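Local atomic coordinates of terminal oxygenase component of carbazole 1,9a-dioxygenase (PDB entry 3GCF), a protein that serves as the terminal oxygenase of carbazole 1,9a-dioxygenase, a Rieske non-heme iron enzyme that probably takes electrons from a ferredoxin to dioxygenate carbazole. Residues H189-R194 with T249-E254; L204-G209 with D277-P282; R63-V68 with F89-V94. All blocks are in the same frame, centred on the assembly; numbering follows the deposited sequence.

Contact 1 of 3, residues H189-R194 with T249-E254; sequences HIFMHR and TVLSAE. With FE2 (Fe (II) ion), chain P.
Phe191 and Arg194 of 189-194, a segment with 3-10 turns that carries two iron ligands, meet Leu251 of edge strand 248-252, and the backbones stay well apart, the CA atoms of Arg194 and Ala253 being 7.7 Å from each other. A classic beta bulge sits here, Val250 and Leu251 both facing Ala243 of the neighbouring strand. One methyl does all the touching. Leu251 CD2 lies 3.6 Å from Arg194 NE and 3.9 Å from Phe191 CE1. The leucine crosses both side chains at about a right angle.

Arg194 CG sits between the backbone N and the carbonyl carbon (chi1 69°), and the chain then extends to NE. This swings the guanidinium back over the turn. Its NH1 stands 3.6 Å above the Phe191 ring, over the centre. NH1 also donates to Phe191 O at 3.0 Å, in the guanidinium plane but above the carbonyl plane. Arg194 N reaches the same oxygen from the other face. A leucine in place of Arg194 would probably leave Phe191 O without its side-chain donor and the ring without the guanidinium over its centre.

His189 NE2 and His193 NE2 each bind the iron at 2.1 Å; Asp337 and two waters are further ligands. Asp186 O holds His189 ND1. No hydrogen bond crosses to 249-254, so Leu251 packs by dispersion alone against the outer side of the iron-binding segment.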
loop_
_atom_site.group_PDB
_atom_site.type_symbol
_atom_site.label_atom_id
_atom_site.label_comp_id
_atom_site.label_asym_id
_atom_site.label_seq_id
_atom_site.Cartn_x
_atom_site.Cartn_y
_atom_site.Cartn_z
ATOM N N HIS A 189 -29.983 -1.124 12.545
ATOM C CA HIS A 189 -28.610 -1.595 12.689
ATOM C C HIS A 189 -28.273 -1.813 14.171
ATOM O O HIS A 189 -27.281 -2.470 14.497
ATOM C CB HIS A 189 -27.613 -0.581 12.103
ATOM C CG HIS A 189 -27.106 0.416 13.103
ATOM N ND1 HIS A 189 -27.854 1.494 13.528
ATOM C CD2 HIS A 189 -25.944 0.467 13.798
ATOM C CE1 HIS A 189 -27.173 2.166 14.442
ATOM N NE2 HIS A 189 -26.011 1.563 14.623
ATOM N N ILE A 190 -29.095 -1.264 15.064
ATOM C CA ILE A 190 -28.832 -1.373 16.496
ATOM C C ILE A 190 -28.793 -2.806 16.999
ATOM O O ILE A 190 -28.405 -3.071 18.143
ATOM C CB ILE A 190 -29.842 -0.547 17.327
ATOM C CG1 ILE A 190 -31.262 -1.075 17.139
ATOM C CG2 ILE A 190 -29.735 0.931 16.927
ATOM C CD1 ILE A 190 -32.310 -0.269 17.904
ATOM N N PHE A 191 -29.192 -3.724 16.129
ATOM C CA PHE A 191 -29.160 -5.148 16.428
ATOM C C PHE A 191 -27.724 -5.490 16.852
ATOM O O PHE A 191 -27.508 -6.179 17.849
ATOM C CB PHE A 191 -29.539 -5.931 15.161
ATOM C CG PHE A 191 -29.291 -7.414 15.246
ATOM C CD1 PHE A 191 -30.026 -8.213 16.117
ATOM C CD2 PHE A 191 -28.336 -8.017 14.429
ATOM C CE1 PHE A 191 -29.815 -9.594 16.174
ATOM C CE2 PHE A 191 -28.114 -9.404 14.476
ATOM C CZ PHE A 191 -28.856 -10.191 15.351
ATOM N N MET A 192 -26.751 -4.971 16.103
ATOM C CA MET A 192 -25.338 -5.236 16.365
ATOM C C MET A 192 -24.820 -4.704 17.700
ATOM O O MET A 192 -23.737 -5.092 18.140
ATOM C CB MET A 192 -24.471 -4.664 15.236
ATOM C CG MET A 192 -24.139 -3.182 15.392
ATOM S SD MET A 192 -22.999 -2.549 14.135
ATOM C CE MET A 192 -21.484 -3.342 14.635
ATOM N N HIS A 193 -25.581 -3.824 18.346
ATOM C CA HIS A 193 -25.159 -3.256 19.631
ATOM C C HIS A 193 -25.720 -3.997 20.844
ATOM O O HIS A 193 -25.376 -3.673 21.983
ATOM C CB HIS A 193 -25.602 -1.792 19.748
ATOM C CG HIS A 193 -24.964 -0.871 18.757
ATOM N ND1 HIS A 193 -23.598 -0.746 18.631
ATOM C CD2 HIS A 193 -25.506 0.005 17.877
ATOM C CE1 HIS A 193 -23.326 0.169 17.716
ATOM N NE2 HIS A 193 -24.466 0.642 17.245
ATOM N N ARG A 194 -26.585 -4.977 20.598
ATOM C CA ARG A 194 -27.249 -5.725 21.668
ATOM C C ARG A 194 -26.360 -6.241 22.796
ATOM O O ARG A 194 -26.813 -6.358 23.940
ATOM C CB ARG A 194 -28.044 -6.900 21.070
ATOM C CG ARG A 194 -27.178 -8.008 20.486
ATOM C CD ARG A 194 -28.006 -9.045 19.735
ATOM N NE ARG A 194 -27.173 -10.138 19.247
ATOM C CZ ARG A 194 -26.306 -10.038 18.245
ATOM N NH1 ARG A 194 -26.156 -8.888 17.601
ATOM N NH2 ARG A 194 -25.568 -11.085 17.906
ATOM N N THR A 249 -38.285 -18.036 19.185
ATOM C CA THR A 249 -37.581 -16.885 19.724
ATOM C C THR A 249 -36.142 -17.305 19.986
ATOM O O THR A 249 -35.880 -18.142 20.847
ATOM C CB THR A 249 -38.234 -16.411 21.035
ATOM O OG1 THR A 249 -39.585 -16.007 20.771
ATOM C CG2 THR A 249 -37.469 -15.229 21.620
ATOM N N VAL A 250 -35.208 -16.732 19.236
ATOM C CA VAL A 250 -33.805 -17.083 19.395
ATOM C C VAL A 250 -33.021 -16.041 20.177
ATOM O O VAL A 250 -31.890 -16.290 20.591
ATOM C CB VAL A 250 -33.126 -17.301 18.016
ATOM C CG1 VAL A 250 -33.816 -18.445 17.278
ATOM C CG2 VAL A 250 -33.189 -16.034 17.188
ATOM N N LEU A 251 -33.632 -14.886 20.408
ATOM C CA LEU A 251 -32.963 -13.811 21.126
ATOM C C LEU A 251 -34.008 -12.880 21.735
ATOM O O LEU A 251 -35.031 -12.610 21.120
ATOM C CB LEU A 251 -32.092 -13.031 20.136
ATOM C CG LEU A 251 -30.594 -12.777 20.331
ATOM C CD1 LEU A 251 -29.850 -14.034 20.756
ATOM C CD2 LEU A 251 -30.038 -12.254 19.005
ATOM N N SER A 252 -33.761 -12.399 22.948
ATOM C CA SER A 252 -34.690 -11.472 23.589
ATOM C C SER A 252 -33.930 -10.485 24.464
ATOM O O SER A 252 -33.031 -10.865 25.212
ATOM C CB SER A 252 -35.727 -12.222 24.426
ATOM O OG SER A 252 -35.099 -13.080 25.354
ATOM N N ALA A 253 -34.289 -9.211 24.357
ATOM C CA ALA A 253 -33.628 -8.179 25.138
ATOM C C ALA A 253 -34.075 -8.289 26.585
ATOM O O ALA A 253 -35.133 -8.837 26.878
ATOM C CB ALA A 253 -33.967 -6.797 24.580
ATOM N N GLU A 254 -33.265 -7.766 27.490
ATOM C CA GLU A 254 -33.600 -7.814 28.899
ATOM C C GLU A 254 -34.532 -6.658 29.254
ATOM O O GLU A 254 -34.159 -5.492 29.163
ATOM C CB GLU A 254 -32.331 -7.738 29.751
ATOM C CG GLU A 254 -32.569 -7.990 31.234
ATOM C CD GLU A 254 -32.575 -9.468 31.591
ATOM O OE1 GLU A 254 -33.139 -10.275 30.820
ATOM O OE2 GLU A 254 -32.015 -9.822 32.653
HETATM FE FE FE2 P . -24.554 2.336 15.959
HETATM O O HOH W 1 -25.598 3.616 17.218
HETATM O O HOH W 2 -24.626 3.929 14.721
#

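Contact 2 of 3, residues L204-G209 with D277-P282; sequences LAFPYG and DPFPDP
Phe206 and Phe279 provide the ring contact between these two loops. Their side chains cross at about a right angle and touch through single carbons, CE1 of Phe206 lying 4.2 Å from CE1 of Phe279. With CG anti to the backbone N (chi1 -157°), the Phe206 ring is carried out toward Phe279. Phe333 joins them, meeting Phe279 edge-to-face and standing with its plane about perpendicular to that of Phe206. Pro280 adds an apolar contact within its own loop, its CB 3.5 Å above the Phe279 ring and offset toward the rim. The peptide between Phe279 and Pro280 is cis, as is the one before Pro278.

The second contact is between methyl and carbonyl. Leu204 CD2 comes to 4.1 Å from Pro280 O, a van der Waals approach.

No hydrogen bond joins the two segments. Their polar atoms look to other partners: Pro280 O accepts from Trp198 NE1, while Asp281 makes a salt bridge with Lys260 and hydrogen bonds with Asn202 and Thr283.

The nearest side-chain atoms of Phe206 and His193 are about 4 Å apart. The side chain of Phe206 is about 7 Å from the bound iron(II) ion, again between nearest atoms. The aromatic group therefore forms apolar second-shell packing beside the metal site. Direct cohesion is left to dispersion, and the polar bonds tie the two loops through third parties such as Asn202 and Lys260, the latter also bonded to the backbone of Ala205.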
loop_
_atom_site.group_PDB
_atom_site.type_symbol
_atom_site.label_atom_id
_atom_site.label_comp_id
_atom_site.label_asym_id
_atom_site.label_seq_id
_atom_site.Cartn_x
_atom_site.Cartn_y
_atom_site.Cartn_z
ATOM N N LEU A 204 -30.415 -0.001 30.190
ATOM C CA LEU A 204 -31.241 0.403 29.066
ATOM C C LEU A 204 -32.236 -0.645 28.592
ATOM O O LEU A 204 -31.935 -1.839 28.565
ATOM C CB LEU A 204 -30.363 0.775 27.867
ATOM C CG LEU A 204 -29.249 1.810 28.001
ATOM C CD1 LEU A 204 -28.625 2.028 26.615
ATOM C CD2 LEU A 204 -29.809 3.122 28.546
ATOM N N ALA A 205 -33.433 -0.187 28.240
ATOM C CA ALA A 205 -34.443 -1.065 27.667
ATOM C C ALA A 205 -34.068 -0.781 26.221
ATOM O O ALA A 205 -34.469 0.238 25.662
ATOM C CB ALA A 205 -35.850 -0.553 27.968
ATOM N N PHE A 206 -33.270 -1.658 25.625
ATOM C CA PHE A 206 -32.803 -1.417 24.267
ATOM C C PHE A 206 -33.268 -2.472 23.282
ATOM O O PHE A 206 -32.910 -3.643 23.397
ATOM C CB PHE A 206 -31.274 -1.338 24.277
ATOM C CG PHE A 206 -30.700 -0.574 23.126
ATOM C CD1 PHE A 206 -30.941 0.790 22.991
ATOM C CD2 PHE A 206 -29.912 -1.213 22.176
ATOM C CE1 PHE A 206 -30.403 1.506 21.927
ATOM C CE2 PHE A 206 -29.369 -0.502 21.106
ATOM C CZ PHE A 206 -29.614 0.856 20.984
ATOM N N PRO A 207 -34.058 -2.063 22.280
ATOM C CA PRO A 207 -34.568 -2.999 21.278
ATOM C C PRO A 207 -33.537 -3.389 20.222
ATOM O O PRO A 207 -32.481 -2.768 20.116
ATOM C CB PRO A 207 -35.752 -2.246 20.690
ATOM C CG PRO A 207 -35.249 -0.835 20.673
ATOM C CD PRO A 207 -34.564 -0.698 22.032
ATOM N N TYR A 208 -33.851 -4.431 19.455
ATOM C CA TYR A 208 -32.971 -4.896 18.393
ATOM C C TYR A 208 -33.171 -4.040 17.146
ATOM O O TYR A 208 -32.364 -4.076 16.216
ATOM C CB TYR A 208 -33.258 -6.363 18.057
ATOM C CG TYR A 208 -32.943 -7.320 19.182
ATOM C CD1 TYR A 208 -31.785 -7.166 19.945
ATOM C CD2 TYR A 208 -33.786 -8.389 19.475
ATOM C CE1 TYR A 208 -31.473 -8.050 20.972
ATOM C CE2 TYR A 208 -33.482 -9.284 20.507
ATOM C CZ TYR A 208 -32.322 -9.103 21.251
ATOM O OH TYR A 208 -32.018 -9.954 22.288
ATOM N N GLY A 209 -34.258 -3.275 17.136
ATOM C CA GLY A 209 -34.547 -2.411 16.007
ATOM C C GLY A 209 -35.858 -1.657 16.151
ATOM O O GLY A 209 -36.684 -1.985 17.003
ATOM N N ASP A 277 -31.876 11.663 20.468
ATOM C CA ASP A 277 -32.555 12.283 21.598
ATOM C C ASP A 277 -33.517 11.375 22.377
ATOM O O ASP A 277 -34.580 11.011 21.878
ATOM C CB ASP A 277 -33.315 13.480 21.023
ATOM C CG ASP A 277 -33.792 14.443 22.065
ATOM O OD1 ASP A 277 -33.620 14.176 23.272
ATOM O OD2 ASP A 277 -34.350 15.482 21.652
ATOM N N PRO A 278 -33.154 10.986 23.608
ATOM C CA PRO A 278 -31.907 11.297 24.317
ATOM C C PRO A 278 -30.958 10.102 24.192
ATOM O O PRO A 278 -31.395 8.990 23.893
ATOM C CB PRO A 278 -32.379 11.509 25.748
ATOM C CG PRO A 278 -33.438 10.448 25.888
ATOM C CD PRO A 278 -34.184 10.498 24.550
ATOM N N PHE A 279 -29.671 10.325 24.422
ATOM C CA PHE A 279 -28.692 9.249 24.317
ATOM C C PHE A 279 -27.333 9.818 24.693
ATOM O O PHE A 279 -27.065 10.987 24.435
ATOM C CB PHE A 279 -28.645 8.727 22.879
ATOM C CG PHE A 279 -28.048 7.359 22.751
ATOM C CD1 PHE A 279 -28.821 6.226 22.988
ATOM C CD2 PHE A 279 -26.697 7.201 22.436
ATOM C CE1 PHE A 279 -28.255 4.946 22.918
ATOM C CE2 PHE A 279 -26.122 5.930 22.366
ATOM C CZ PHE A 279 -26.899 4.800 22.607
ATOM N N PRO A 280 -26.450 9.003 25.302
ATOM C CA PRO A 280 -26.612 7.588 25.672
ATOM C C PRO A 280 -27.326 7.394 27.007
ATOM O O PRO A 280 -27.373 6.286 27.549
ATOM C CB PRO A 280 -25.174 7.083 25.714
ATOM C CG PRO A 280 -24.439 8.274 26.255
ATOM C CD PRO A 280 -25.049 9.432 25.481
ATOM N N ASP A 281 -27.880 8.483 27.530
ATOM C CA ASP A 281 -28.597 8.465 28.803
ATOM C C ASP A 281 -29.782 9.426 28.683
ATOM O O ASP A 281 -29.758 10.352 27.869
ATOM C CB ASP A 281 -27.662 8.933 29.927
ATOM C CG ASP A 281 -28.282 8.800 31.306
ATOM O OD1 ASP A 281 -28.307 7.670 31.843
ATOM O OD2 ASP A 281 -28.756 9.825 31.852
ATOM N N PRO A 282 -30.841 9.218 29.481
ATOM C CA PRO A 282 -31.993 10.122 29.398
ATOM C C PRO A 282 -31.614 11.595 29.596
ATOM O O PRO A 282 -32.242 12.484 29.024
ATOM C CB PRO A 282 -32.913 9.616 30.510
ATOM C CG PRO A 282 -32.643 8.142 30.512
ATOM C CD PRO A 282 -31.124 8.086 30.384
#

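Contact 3 of 3, residues R63-V68 with F89-V94; sequences RAKGEV and FKAGTV
Ala64 and Lys65, in the tight beta hairpin between strands 57-64 and 67-72 of the Rieske domain, meet the turn that leads into strand 93-95. Ala64 CB rests 3.6 Å from Gly92 N. Lys65 runs its extended chain alongside Ala91. Its CG is 4.2 Å from Ala91 CB, and its CE is 3.9 Å from Ala91 O. The contact is van der Waals packing at the surface, without a hydrogen bond across it.

Next come the turns that present these residues. Ala64 to Glu67 form a type I' turn, closed by backbone bonds from Ala64 N to Glu67 O and from Glu67 N to Ala64 O. Arg63 NH1 adds a bond to Gly66 O, at 3.0 Å and above the carbonyl plane, while its NH2 makes a salt bridge with Asp41. Glu46 accepts from the N atoms of Lys65 and Gly66.

Opposite, Lys90 to Thr93 make a type II turn. At Gly92 a CB would press on the preceding carbonyl. The following strand runs toward Cys96, a cluster ligand. The packing thus joins the six-stranded sheet to the small cluster-bearing sheet. Lys90 O takes two donors, Thr93 N and Thr93 OG1, the hydroxyl lying 2.7 Å away in the carbonyl plane, on a lone pair.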
loop_
_atom_site.group_PDB
_atom_site.type_symbol
_atom_site.label_atom_id
_atom_site.label_comp_id
_atom_site.label_asym_id
_atom_site.label_seq_id
_atom_site.Cartn_x
_atom_site.Cartn_y
_atom_site.Cartn_z
ATOM N N ARG A 63 -4.072 29.004 17.582
ATOM C CA ARG A 63 -4.751 30.050 18.338
ATOM C C ARG A 63 -3.778 31.229 18.398
ATOM O O ARG A 63 -2.666 31.107 18.922
ATOM C CB ARG A 63 -5.106 29.583 19.751
ATOM C CG ARG A 63 -5.939 30.599 20.542
ATOM C CD ARG A 63 -6.198 30.134 21.974
ATOM N NE ARG A 63 -6.984 28.900 22.030
ATOM C CZ ARG A 63 -8.290 28.821 21.772
ATOM N NH1 ARG A 63 -8.973 29.911 21.441
ATOM N NH2 ARG A 63 -8.910 27.648 21.826
ATOM N N ALA A 64 -4.196 32.357 17.833
ATOM C CA ALA A 64 -3.378 33.564 17.805
ATOM C C ALA A 64 -4.112 34.698 18.519
ATOM O O ALA A 64 -5.201 35.111 18.105
ATOM C CB ALA A 64 -3.084 33.953 16.362
ATOM N N LYS A 65 -3.507 35.197 19.592
ATOM C CA LYS A 65 -4.104 36.268 20.381
ATOM C C LYS A 65 -5.485 35.841 20.871
ATOM O O LYS A 65 -6.432 36.629 20.851
ATOM C CB LYS A 65 -4.227 37.547 19.552
ATOM C CG LYS A 65 -2.894 38.143 19.120
ATOM C CD LYS A 65 -3.109 39.298 18.157
ATOM C CE LYS A 65 -1.792 39.926 17.737
ATOM N NZ LYS A 65 -1.992 41.008 16.725
ATOM N N GLY A 66 -5.593 34.584 21.296
ATOM C CA GLY A 66 -6.854 34.077 21.807
ATOM C C GLY A 66 -7.855 33.576 20.780
ATOM O O GLY A 66 -8.841 32.936 21.144
ATOM N N GLU A 67 -7.614 33.846 19.503
ATOM C CA GLU A 67 -8.539 33.412 18.465
ATOM C C GLU A 67 -8.016 32.277 17.604
ATOM O O GLU A 67 -6.862 32.291 17.173
ATOM C CB GLU A 67 -8.900 34.588 17.568
ATOM C CG GLU A 67 -9.743 35.636 18.254
ATOM C CD GLU A 67 -9.824 36.909 17.447
ATOM O OE1 GLU A 67 -9.971 36.812 16.208
ATOM O OE2 GLU A 67 -9.745 38.003 18.050
ATOM N N VAL A 68 -8.878 31.297 17.354
ATOM C CA VAL A 68 -8.517 30.155 16.529
ATOM C C VAL A 68 -8.523 30.600 15.073
ATOM O O VAL A 68 -9.488 31.200 14.597
ATOM C CB VAL A 68 -9.516 28.985 16.719
ATOM C CG1 VAL A 68 -9.159 27.830 15.788
ATOM C CG2 VAL A 68 -9.499 28.518 18.166
ATOM N N PHE A 89 6.782 33.127 14.766
ATOM C CA PHE A 89 7.696 34.049 15.424
ATOM C C PHE A 89 6.979 35.327 15.825
ATOM O O PHE A 89 7.561 36.207 16.449
ATOM C CB PHE A 89 8.877 34.345 14.507
ATOM C CG PHE A 89 9.701 33.132 14.194
ATOM C CD1 PHE A 89 10.539 32.579 15.158
ATOM C CD2 PHE A 89 9.608 32.517 12.950
ATOM C CE1 PHE A 89 11.272 31.426 14.886
ATOM C CE2 PHE A 89 10.336 31.366 12.667
ATOM C CZ PHE A 89 11.169 30.818 13.635
ATOM N N LYS A 90 5.703 35.409 15.468
ATOM C CA LYS A 90 4.872 36.556 15.803
ATOM C C LYS A 90 3.413 36.123 15.764
ATOM O O LYS A 90 2.902 35.740 14.708
ATOM C CB LYS A 90 5.083 37.699 14.814
ATOM C CG LYS A 90 4.225 38.913 15.134
ATOM C CD LYS A 90 4.390 40.013 14.100
ATOM C CE LYS A 90 3.377 41.121 14.338
ATOM N NZ LYS A 90 3.437 41.590 15.751
ATOM N N ALA A 91 2.748 36.177 16.914
ATOM C CA ALA A 91 1.351 35.783 16.989
ATOM C C ALA A 91 0.580 36.485 15.878
ATOM O O ALA A 91 0.696 37.697 15.699
ATOM C CB ALA A 91 0.771 36.146 18.356
ATOM N N GLY A 92 -0.200 35.715 15.126
ATOM C CA GLY A 92 -0.968 36.291 14.039
ATOM C C GLY A 92 -0.367 35.930 12.695
ATOM O O GLY A 92 -0.905 36.277 11.644
ATOM N N THR A 93 0.766 35.241 12.720
ATOM C CA THR A 93 1.413 34.825 11.484
ATOM C C THR A 93 1.893 33.393 11.629
ATOM O O THR A 93 1.891 32.826 12.722
ATOM C CB THR A 93 2.654 35.694 11.146
ATOM O OG1 THR A 93 3.689 35.442 12.106
ATOM C CG2 THR A 93 2.302 37.178 11.167
ATOM N N VAL A 94 2.284 32.809 10.505
ATOM C CA VAL A 94 2.828 31.468 10.493
ATOM C C VAL A 94 4.005 31.564 9.531
ATOM O O VAL A 94 3.921 32.256 8.512
ATOM C CB VAL A 94 1.788 30.413 10.001
ATOM C CG1 VAL A 94 1.379 30.688 8.564
ATOM C CG2 VAL A 94 2.379 29.011 10.136
#

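Contact 3 comes first along the chain, on strands 57-64, 67-72 and 93-95 of the Rieske domain. Contacts 1 and 2 follow in the ring-hydroxylase range, their segments alternating. Their centres are 13 Å apart, and Tyr208 OH lies 3.2 Å from Ala253 N. Strand 248-252 of contact 1 shares a sheet with strand 209-212, which follows 204-208. Both lie at the mononuclear iron site, contact 1 with two ligands, contact 2 with Phe206 beside His193. Contact 3 is about 51 Å and 43 Å from them, centre to centre. In the trimer Leu251 packs on Phe89 of the second subunit, and His189 on its Tyr98, a [2Fe-2S] pocket residue. Electrons probably cross there, as in related Rieske oxygenases.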